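Heterodimeric restriction endonuclease R.BspD6I small subunit (Bacillus sp., PDB 2P14) serves as the catalytic subunit of a heterodimeric type IIS restriction endonuclease, probably cleaving DNA in partnership with a site-specific nickase subunit. Local coordinates at residues A[66-71]-A[156-161]; A[164-169]-A[175-180]. One frame throughout, in Å; residues are numbered along the deposited sequence.

From the N terminus, two helices and the first strands, including 37-40 at one edge of the mixed sheet and 61-64 beside it, precede 66-71, which leads into strand 69-75. Interaction 1 closes a long loop: 84 residues, holding two further sheet strands and several helices, intervene before 156-161 packs back against this strand. Helix 154-165 then runs on into interaction 2, where its last residues and the turn that follows, 164-169, meet 175-180 of helix 174-184 across five intervening residues. The contacts therefore lie in series, neither nested nor crossing, with centres about 18 Å apart. Interaction 1 ties helix 154-165 to the sheet; interaction 2 ties the C-terminal helix to the end of that same helix.

Interaction 1: A[66-71]-A[156-161]; sequences EHFSIL and KLKEIL
The Phe68 ring receives the aliphatic part of Lys158 over one face, and it also meets the ring of Tyr65, the two planes inclined at about 30°. Lys158 CB stands 3.7 Å from the Phe68 ring centroid, 15° off the normal, which identifies a CH-pi contact rather than an edge approach. CB sits by CZ at the outer end of the ring, while Lys158 CD lies 3.6 Å from Phe68 CG at its base: the two side chains run past each other in opposite directions. The extended first two torsions carry CG and CD along the ring; the bend at chi3 (95°) then turns CE and NZ away to a salt bridge with Glu103; the methylenes pack while the charge is met elsewhere. With an alanine here instead of Phe68, the methylenes of Lys158 would probably lose the surface they lie on, leaving a gap between helix and strand and the lysine freer to swing.

Two residues on, Ile70 sends the tip of its longer branch to the helix. Its CD1 is 3.7 Å from Leu157 CD2 and 3.9 Å from Leu161 CD1, touching two leucines one helical turn apart. These apolar contacts and the lysine packing on Phe68 join helix 154-165 to strand 69-75, a central strand of the mixed sheet; helices layered on such a sheet are consistent with the alpha/beta core of the PDDEXK nuclease clan.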
ATOM      1  N   GLU A  66      -9.294  -3.923 -13.846  1.00 17.12           N
ATOM      2  CA  GLU A  66      -9.759  -4.956 -14.745  1.00 19.10           C
ATOM      3  C   GLU A  66      -9.032  -6.299 -14.605  1.00 18.61           C
ATOM      4  O   GLU A  66      -9.681  -7.345 -14.523  1.00 19.82           O
ATOM      5  CB  GLU A  66      -9.608  -4.423 -16.166  1.00 19.56           C
ATOM      6  CG  GLU A  66     -10.232  -5.277 -17.214  1.00 23.20           C
ATOM      7  CD  GLU A  66     -10.550  -4.436 -18.383  1.00 29.14           C
ATOM      8  OE1 GLU A  66     -11.547  -3.663 -18.268  1.00 30.76           O
ATOM      9  OE2 GLU A  66      -9.775  -4.527 -19.376  1.00 30.49           O
ATOM     10  N   HIS A  67      -7.711  -6.264 -14.571  1.00 18.28           N
ATOM     11  CA  HIS A  67      -6.997  -7.541 -14.633  1.00 18.63           C
ATOM     12  C   HIS A  67      -6.341  -7.952 -13.325  1.00 17.64           C
ATOM     13  O   HIS A  67      -5.734  -9.016 -13.236  1.00 18.32           O
ATOM     14  CB  HIS A  67      -5.995  -7.520 -15.773  1.00 19.24           C
ATOM     15  CG  HIS A  67      -6.641  -7.375 -17.112  1.00 21.15           C
ATOM     16  ND1 HIS A  67      -7.420  -8.367 -17.663  1.00 25.31           N
ATOM     17  CD2 HIS A  67      -6.672  -6.339 -17.982  1.00 24.43           C
ATOM     18  CE1 HIS A  67      -7.889  -7.957 -18.829  1.00 24.55           C
ATOM     19  NE2 HIS A  67      -7.437  -6.737 -19.052  1.00 25.58           N
ATOM     20  N   PHE A  68      -6.470  -7.108 -12.296  1.00 14.90           N
ATOM     21  CA  PHE A  68      -5.788  -7.403 -11.034  1.00 14.40           C
ATOM     22  C   PHE A  68      -6.310  -6.466  -9.982  1.00 13.21           C
ATOM     23  O   PHE A  68      -6.955  -5.457 -10.315  1.00 13.15           O
ATOM     24  CB  PHE A  68      -4.263  -7.230 -11.155  1.00 14.10           C
ATOM     25  CG  PHE A  68      -3.811  -5.789 -11.228  1.00 13.24           C
ATOM     26  CD1 PHE A  68      -3.178  -5.172 -10.141  1.00 14.02           C
ATOM     27  CD2 PHE A  68      -4.024  -5.029 -12.384  1.00 11.36           C
ATOM     28  CE1 PHE A  68      -2.758  -3.822 -10.208  1.00 13.30           C
ATOM     29  CE2 PHE A  68      -3.619  -3.678 -12.452  1.00 13.37           C
ATOM     30  CZ  PHE A  68      -2.992  -3.072 -11.376  1.00 13.31           C
ATOM     31  N   SER A  69      -6.017  -6.809  -8.725  1.00 12.41           N
ATOM     32  CA  SER A  69      -6.412  -5.990  -7.584  1.00 12.22           C
ATOM     33  C   SER A  69      -5.188  -5.608  -6.747  1.00 13.03           C
ATOM     34  O   SER A  69      -4.172  -6.317  -6.765  1.00 12.79           O
ATOM     35  CB  SER A  69      -7.422  -6.766  -6.735  1.00 13.77           C
ATOM     36  OG  SER A  69      -8.561  -7.025  -7.540  1.00 13.73           O
ATOM     37  N   ILE A  70      -5.332  -4.528  -5.984  1.00 11.67           N
ATOM     38  CA  ILE A  70      -4.328  -4.158  -4.991  1.00 12.14           C
ATOM     39  C   ILE A  70      -5.023  -3.982  -3.664  1.00 11.15           C
ATOM     40  O   ILE A  70      -6.017  -3.258  -3.582  1.00 12.03           O
ATOM     41  CB  ILE A  70      -3.588  -2.845  -5.301  1.00 12.46           C
ATOM     42  CG1 ILE A  70      -3.062  -2.802  -6.743  1.00 13.20           C
ATOM     43  CG2 ILE A  70      -2.423  -2.652  -4.333  1.00 13.94           C
ATOM     44  CD1 ILE A  70      -2.510  -1.421  -7.115  1.00 14.30           C
ATOM     45  N   LEU A  71      -4.532  -4.721  -2.676  1.00 10.30           N
ATOM     46  CA  LEU A  71      -4.986  -4.512  -1.292  1.00 11.42           C
ATOM     47  C   LEU A  71      -3.981  -3.527  -0.731  1.00 12.15           C
ATOM     48  O   LEU A  71      -2.780  -3.761  -0.786  1.00 13.30           O
ATOM     49  CB  LEU A  71      -4.937  -5.801  -0.496  1.00 11.04           C
ATOM     50  CG  LEU A  71      -6.046  -6.824  -0.713  1.00 10.93           C
ATOM     51  CD1 LEU A  71      -5.895  -7.417  -2.123  1.00 13.51           C
ATOM     52  CD2 LEU A  71      -5.980  -7.912   0.303  1.00 15.01           C
ATOM     53  N   LYS A 156       0.270  -0.490 -16.177  1.00 14.54           N
ATOM     54  CA  LYS A 156       1.612   0.004 -15.937  1.00 16.54           C
ATOM     55  C   LYS A 156       1.944  -0.079 -14.442  1.00 14.93           C
ATOM     56  O   LYS A 156       3.077  -0.451 -14.072  1.00 16.07           O
ATOM     57  CB  LYS A 156       1.778   1.426 -16.486  1.00 16.97           C
ATOM     58  CG  LYS A 156       3.172   2.013 -16.282  1.00 19.61           C
ATOM     59  CD  LYS A 156       3.298   3.436 -16.820  1.00 22.12           C
ATOM     60  CE  LYS A 156       4.711   3.951 -16.550  1.00 26.66           C
ATOM     61  NZ  LYS A 156       5.029   5.229 -17.291  1.00 31.62           N
ATOM     62  N   LEU A 157       0.988   0.266 -13.588  1.00 14.17           N
ATOM     63  CA  LEU A 157       1.184   0.114 -12.159  1.00 14.98           C
ATOM     64  C   LEU A 157       1.421  -1.359 -11.806  1.00 13.70           C
ATOM     65  O   LEU A 157       2.298  -1.671 -10.988  1.00 14.05           O
ATOM     66  CB  LEU A 157      -0.000   0.694 -11.368  1.00 14.44           C
ATOM     67  CG  LEU A 157       0.080   0.559  -9.835  1.00 16.05           C
ATOM     68  CD1 LEU A 157       1.393   1.137  -9.303  1.00 16.56           C
ATOM     69  CD2 LEU A 157      -1.137   1.241  -9.201  1.00 16.65           C
ATOM     70  N   LYS A 158       0.653  -2.279 -12.408  1.00 13.55           N
ATOM     71  CA  LYS A 158       0.909  -3.707 -12.153  1.00 14.67           C
ATOM     72  C   LYS A 158       2.359  -4.096 -12.525  1.00 14.48           C
ATOM     73  O   LYS A 158       3.041  -4.797 -11.753  1.00 14.48           O
ATOM     74  CB  LYS A 158      -0.107  -4.590 -12.902  1.00 14.63           C
ATOM     75  CG  LYS A 158       0.018  -6.066 -12.455  1.00 16.21           C
ATOM     76  CD  LYS A 158      -0.994  -6.997 -13.086  1.00 18.07           C
ATOM     77  CE  LYS A 158      -0.341  -7.635 -14.314  1.00 21.29           C
ATOM     78  NZ  LYS A 158      -1.254  -8.611 -14.968  1.00 22.19           N
ATOM     79  N   GLU A 159       2.824  -3.662 -13.702  1.00 14.70           N
ATOM     80  CA  GLU A 159       4.201  -3.990 -14.108  1.00 15.95           C
ATOM     81  C   GLU A 159       5.240  -3.456 -13.117  1.00 15.28           C
ATOM     82  O   GLU A 159       6.236  -4.133 -12.806  1.00 14.50           O
ATOM     83  CB  GLU A 159       4.486  -3.459 -15.510  1.00 17.40           C
ATOM     84  CG  GLU A 159       3.798  -4.238 -16.620  1.00 22.59           C
ATOM     85  CD  GLU A 159       4.172  -3.699 -17.984  1.00 31.47           C
ATOM     86  OE1 GLU A 159       4.863  -2.653 -18.036  1.00 35.00           O
ATOM     87  OE2 GLU A 159       3.776  -4.323 -18.999  1.00 36.14           O
ATOM     88  N   ILE A 160       5.004  -2.246 -12.609  1.00 14.59           N
ATOM     89  CA  ILE A 160       5.935  -1.636 -11.661  1.00 15.00           C
ATOM     90  C   ILE A 160       5.933  -2.432 -10.348  1.00 13.88           C
ATOM     91  O   ILE A 160       6.998  -2.723  -9.795  1.00 13.82           O
ATOM     92  CB  ILE A 160       5.577  -0.163 -11.417  1.00 15.27           C
ATOM     93  CG1 ILE A 160       5.976   0.688 -12.621  1.00 16.69           C
ATOM     94  CG2 ILE A 160       6.231   0.374 -10.150  1.00 17.27           C
ATOM     95  CD1 ILE A 160       5.159   1.959 -12.729  1.00 18.43           C
ATOM     96  N   LEU A 161       4.743  -2.778  -9.858  1.00 14.17           N
ATOM     97  CA  LEU A 161       4.655  -3.559  -8.607  1.00 14.08           C
ATOM     98  C   LEU A 161       5.376  -4.904  -8.764  1.00 13.82           C
ATOM     99  O   LEU A 161       6.078  -5.339  -7.839  1.00 14.09           O
ATOM    100  CB  LEU A 161       3.197  -3.770  -8.202  1.00 15.30           C
ATOM    101  CG  LEU A 161       2.462  -2.512  -7.722  1.00 16.44           C
ATOM    102  CD1 LEU A 161       1.043  -2.897  -7.404  1.00 17.76           C
ATOM    103  CD2 LEU A 161       3.167  -1.885  -6.483  1.00 15.84           C
TER

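Interaction 2: A[164-169]-A[175-180]; sequences LLRSDL and EEWLTF
Trp177 NE1 donates to Leu164 O over 2.8 Å with an N-H...O angle of 153°, and the bond lies both in the indole plane and in the carbonyl plane. The indole nitrogen thus satisfies a carbonyl at the C-terminal end of helix 154-165. Leu165 O is also close, 3.1 Å from Trp177 NE1, but the angle is too poor for a bond; that oxygen accepts from Lys125 instead.

Arg166, which leaves the helix with positive phi and opens a type I turn to Leu169, carries much of the polar side of the contact. The bend at chi2 (-61°) lays CD over one face of Phe180, 3.8 Å from the ring centroid, and the next bend, at chi3 (-58°), turns NE and the guanidinium. The guanidinium stands nearly upright on the same ring, edge toward its face, with CZ 4.6 Å from the Phe180 centroid in a cation-pi contact. Asp168 holds the guanidinium side-on: Arg166 NE reaches Asp168 OD1 at 2.9 Å, and Arg166 NH2 reaches Asp168 OD2 at 2.7 Å, both nearly straight, in plane and on syn lone pairs. This paired grip fixes the rotation of the group. Glu176 adds a long salt bridge, 3.9 Å from Arg166 NH2 to Glu176 OE2, and a water accepting from Arg166 NH1 donates to that same oxygen. Leu169 CD1 covers one guanidinium face and also packs 3.7 Å from Trp177 CA.

The contact closes the short connection between helices 154-165 and 174-184. Lys125 accompanies it, bonding to the carbonyls of Leu165, Arg166 and Leu169 and making a cation-pi contact with Trp177, whose side chain also touches Ile121 of helix 115-121 and Pro132 of strand 130-134.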
ATOM      1  N   LEU A 164       9.078  -4.256  -8.527  1.00 13.43           N
ATOM      2  CA  LEU A 164       9.474  -3.920  -7.164  1.00 13.67           C
ATOM      3  C   LEU A 164       9.381  -5.111  -6.206  1.00 12.97           C
ATOM      4  O   LEU A 164      10.144  -5.186  -5.240  1.00 13.41           O
ATOM      5  CB  LEU A 164       8.596  -2.798  -6.629  1.00 12.99           C
ATOM      6  CG  LEU A 164       8.774  -1.482  -7.355  1.00 12.51           C
ATOM      7  CD1 LEU A 164       7.745  -0.463  -6.800  1.00 14.33           C
ATOM      8  CD2 LEU A 164      10.203  -0.927  -7.249  1.00 13.87           C
ATOM      9  N   LEU A 165       8.480  -6.040  -6.533  1.00 13.00           N
ATOM     10  CA  LEU A 165       8.302  -7.274  -5.765  1.00 13.73           C
ATOM     11  C   LEU A 165       9.581  -8.101  -5.652  1.00 14.26           C
ATOM     12  O   LEU A 165       9.809  -8.749  -4.616  1.00 13.67           O
ATOM     13  CB  LEU A 165       7.173  -8.124  -6.369  1.00 13.94           C
ATOM     14  CG  LEU A 165       6.856  -9.463  -5.689  1.00 13.88           C
ATOM     15  CD1 LEU A 165       6.326  -9.297  -4.236  1.00 12.53           C
ATOM     16  CD2 LEU A 165       5.851 -10.245  -6.562  1.00 14.30           C
ATOM     17  N   ARG A 166      10.405  -8.070  -6.704  1.00 13.75           N
ATOM     18  CA  ARG A 166      11.605  -8.900  -6.740  1.00 14.35           C
ATOM     19  C   ARG A 166      11.349 -10.351  -6.292  1.00 14.77           C
ATOM     20  O   ARG A 166      11.962 -10.850  -5.329  1.00 14.73           O
ATOM     21  CB  ARG A 166      12.722  -8.272  -5.897  1.00 13.47           C
ATOM     22  CG  ARG A 166      13.288  -6.938  -6.469  1.00 15.10           C
ATOM     23  CD  ARG A 166      13.908  -7.105  -7.862  1.00 15.07           C
ATOM     24  NE  ARG A 166      14.991  -8.097  -7.869  1.00 16.42           N
ATOM     25  CZ  ARG A 166      16.273  -7.849  -7.564  1.00 16.58           C
ATOM     26  NH1 ARG A 166      16.675  -6.648  -7.193  1.00 17.62           N
ATOM     27  NH2 ARG A 166      17.164  -8.837  -7.590  1.00 20.27           N
ATOM     28  N   SER A 167      10.516 -11.040  -7.057  1.00 15.20           N
ATOM     29  CA  SER A 167      10.188 -12.431  -6.750  1.00 16.52           C
ATOM     30  C   SER A 167      11.390 -13.380  -6.839  1.00 16.78           C
ATOM     31  O   SER A 167      11.307 -14.526  -6.381  1.00 17.54           O
ATOM     32  CB  SER A 167       9.014 -12.909  -7.612  1.00 17.71           C
ATOM     33  OG  SER A 167       9.418 -13.123  -8.946  1.00 21.21           O
ATOM     34  N   ASP A 168      12.479 -12.896  -7.428  1.00 16.84           N
ATOM     35  CA  ASP A 168      13.720 -13.669  -7.514  1.00 17.39           C
ATOM     36  C   ASP A 168      14.440 -13.669  -6.175  1.00 17.59           C
ATOM     37  O   ASP A 168      15.313 -14.509  -5.940  1.00 19.39           O
ATOM     38  CB  ASP A 168      14.667 -13.105  -8.585  1.00 17.49           C
ATOM     39  CG  ASP A 168      15.010 -11.631  -8.343  1.00 17.74           C
ATOM     40  OD1 ASP A 168      14.071 -10.824  -8.279  1.00 17.11           O
ATOM     41  OD2 ASP A 168      16.204 -11.298  -8.227  1.00 21.16           O
ATOM     42  N   LEU A 169      14.103 -12.716  -5.301  1.00 17.03           N
ATOM     43  CA  LEU A 169      14.768 -12.599  -4.023  1.00 16.05           C
ATOM     44  C   LEU A 169      13.940 -13.256  -2.946  1.00 16.57           C
ATOM     45  O   LEU A 169      12.755 -12.970  -2.801  1.00 16.61           O
ATOM     46  CB  LEU A 169      15.005 -11.120  -3.666  1.00 15.45           C
ATOM     47  CG  LEU A 169      15.926 -10.273  -4.531  1.00 15.23           C
ATOM     48  CD1 LEU A 169      15.973  -8.865  -3.989  1.00 15.47           C
ATOM     49  CD2 LEU A 169      17.344 -10.832  -4.555  1.00 16.30           C
ATOM     50  N   GLU A 175      17.408  -7.192   2.901  1.00 14.67           N
ATOM     51  CA  GLU A 175      18.265  -6.004   2.780  1.00 15.02           C
ATOM     52  C   GLU A 175      18.417  -5.612   1.324  1.00 14.16           C
ATOM     53  O   GLU A 175      18.218  -4.454   0.968  1.00 15.37           O
ATOM     54  CB  GLU A 175      19.645  -6.263   3.401  1.00 15.62           C
ATOM     55  CG  GLU A 175      19.585  -6.415   4.930  1.00 17.71           C
ATOM     56  CD  GLU A 175      19.335  -7.857   5.388  1.00 20.80           C
ATOM     57  OE1 GLU A 175      19.004  -8.730   4.546  1.00 20.26           O
ATOM     58  OE2 GLU A 175      19.480  -8.111   6.616  1.00 23.79           O
ATOM     59  N   GLU A 176      18.746  -6.572   0.476  1.00 14.33           N
ATOM     60  CA  GLU A 176      18.899  -6.309  -0.948  1.00 15.61           C
ATOM     61  C   GLU A 176      17.581  -5.828  -1.577  1.00 13.92           C
ATOM     62  O   GLU A 176      17.569  -4.951  -2.442  1.00 14.01           O
ATOM     63  CB  GLU A 176      19.409  -7.570  -1.656  1.00 15.35           C
ATOM     64  CG  GLU A 176      19.454  -7.434  -3.183  1.00 20.85           C
ATOM     65  CD  GLU A 176      20.117  -8.600  -3.914  1.00 21.88           C
ATOM     66  OE1 GLU A 176      20.537  -9.592  -3.268  1.00 27.24           O
ATOM     67  OE2 GLU A 176      20.233  -8.494  -5.162  1.00 29.44           O
ATOM     68  N   TRP A 177      16.476  -6.424  -1.139  1.00 13.43           N
ATOM     69  CA  TRP A 177      15.192  -6.084  -1.690  1.00 12.29           C
ATOM     70  C   TRP A 177      14.854  -4.642  -1.374  1.00 11.71           C
ATOM     71  O   TRP A 177      14.431  -3.873  -2.267  1.00 12.27           O
ATOM     72  CB  TRP A 177      14.125  -6.998  -1.053  1.00 11.38           C
ATOM     73  CG  TRP A 177      12.704  -6.822  -1.553  1.00 11.06           C
ATOM     74  CD1 TRP A 177      12.298  -6.339  -2.786  1.00 12.14           C
ATOM     75  CD2 TRP A 177      11.516  -7.179  -0.851  1.00 11.78           C
ATOM     76  NE1 TRP A 177      10.931  -6.400  -2.886  1.00 12.05           N
ATOM     77  CE2 TRP A 177      10.426  -6.908  -1.709  1.00 11.56           C
ATOM     78  CE3 TRP A 177      11.264  -7.714   0.437  1.00 11.45           C
ATOM     79  CZ2 TRP A 177       9.095  -7.157  -1.334  1.00 11.37           C
ATOM     80  CZ3 TRP A 177       9.947  -7.959   0.805  1.00 10.59           C
ATOM     81  CH2 TRP A 177       8.885  -7.678  -0.067  1.00 11.54           C
ATOM     82  N   LEU A 178      14.961  -4.271  -0.096  1.00 12.97           N
ATOM     83  CA  LEU A 178      14.599  -2.911   0.264  1.00 12.71           C
ATOM     84  C   LEU A 178      15.535  -1.880  -0.403  1.00 12.59           C
ATOM     85  O   LEU A 178      15.106  -0.777  -0.787  1.00 13.76           O
ATOM     86  CB  LEU A 178      14.564  -2.719   1.776  1.00 13.26           C
ATOM     87  CG  LEU A 178      13.528  -3.511   2.584  1.00 14.32           C
ATOM     88  CD1 LEU A 178      13.590  -3.086   4.082  1.00 13.31           C
ATOM     89  CD2 LEU A 178      12.084  -3.388   1.994  1.00 15.84           C
ATOM     90  N   THR A 179      16.812  -2.232  -0.540  1.00 13.72           N
ATOM     91  CA  THR A 179      17.749  -1.388  -1.292  1.00 14.09           C
ATOM     92  C   THR A 179      17.306  -1.189  -2.737  1.00 13.19           C
ATOM     93  O   THR A 179      17.325  -0.079  -3.253  1.00 13.52           O
ATOM     94  CB  THR A 179      19.172  -1.970  -1.248  1.00 15.03           C
ATOM     95  OG1 THR A 179      19.584  -2.056   0.135  1.00 16.06           O
ATOM     96  CG2 THR A 179      20.161  -1.079  -2.046  1.00 15.98           C
ATOM     97  N   PHE A 180      16.823  -2.257  -3.350  1.00 11.90           N
ATOM     98  CA  PHE A 180      16.384  -2.157  -4.735  1.00 12.77           C
ATOM     99  C   PHE A 180      15.208  -1.201  -4.877  1.00 11.99           C
ATOM    100  O   PHE A 180      15.129  -0.409  -5.820  1.00 12.78           O
ATOM    101  CB  PHE A 180      16.009  -3.538  -5.275  1.00 12.99           C
ATOM    102  CG  PHE A 180      15.449  -3.497  -6.650  1.00 13.75           C
ATOM    103  CD1 PHE A 180      16.308  -3.482  -7.751  1.00 14.94           C
ATOM    104  CD2 PHE A 180      14.058  -3.469  -6.866  1.00 13.77           C
ATOM    105  CE1 PHE A 180      15.800  -3.410  -9.033  1.00 16.61           C
ATOM    106  CE2 PHE A 180      13.549  -3.422  -8.150  1.00 15.45           C
ATOM    107  CZ  PHE A 180      14.419  -3.397  -9.238  1.00 15.48           C
TER
HETATM  108  O   HOH W   1      19.373  -6.017  -6.532  1.00 31.01           O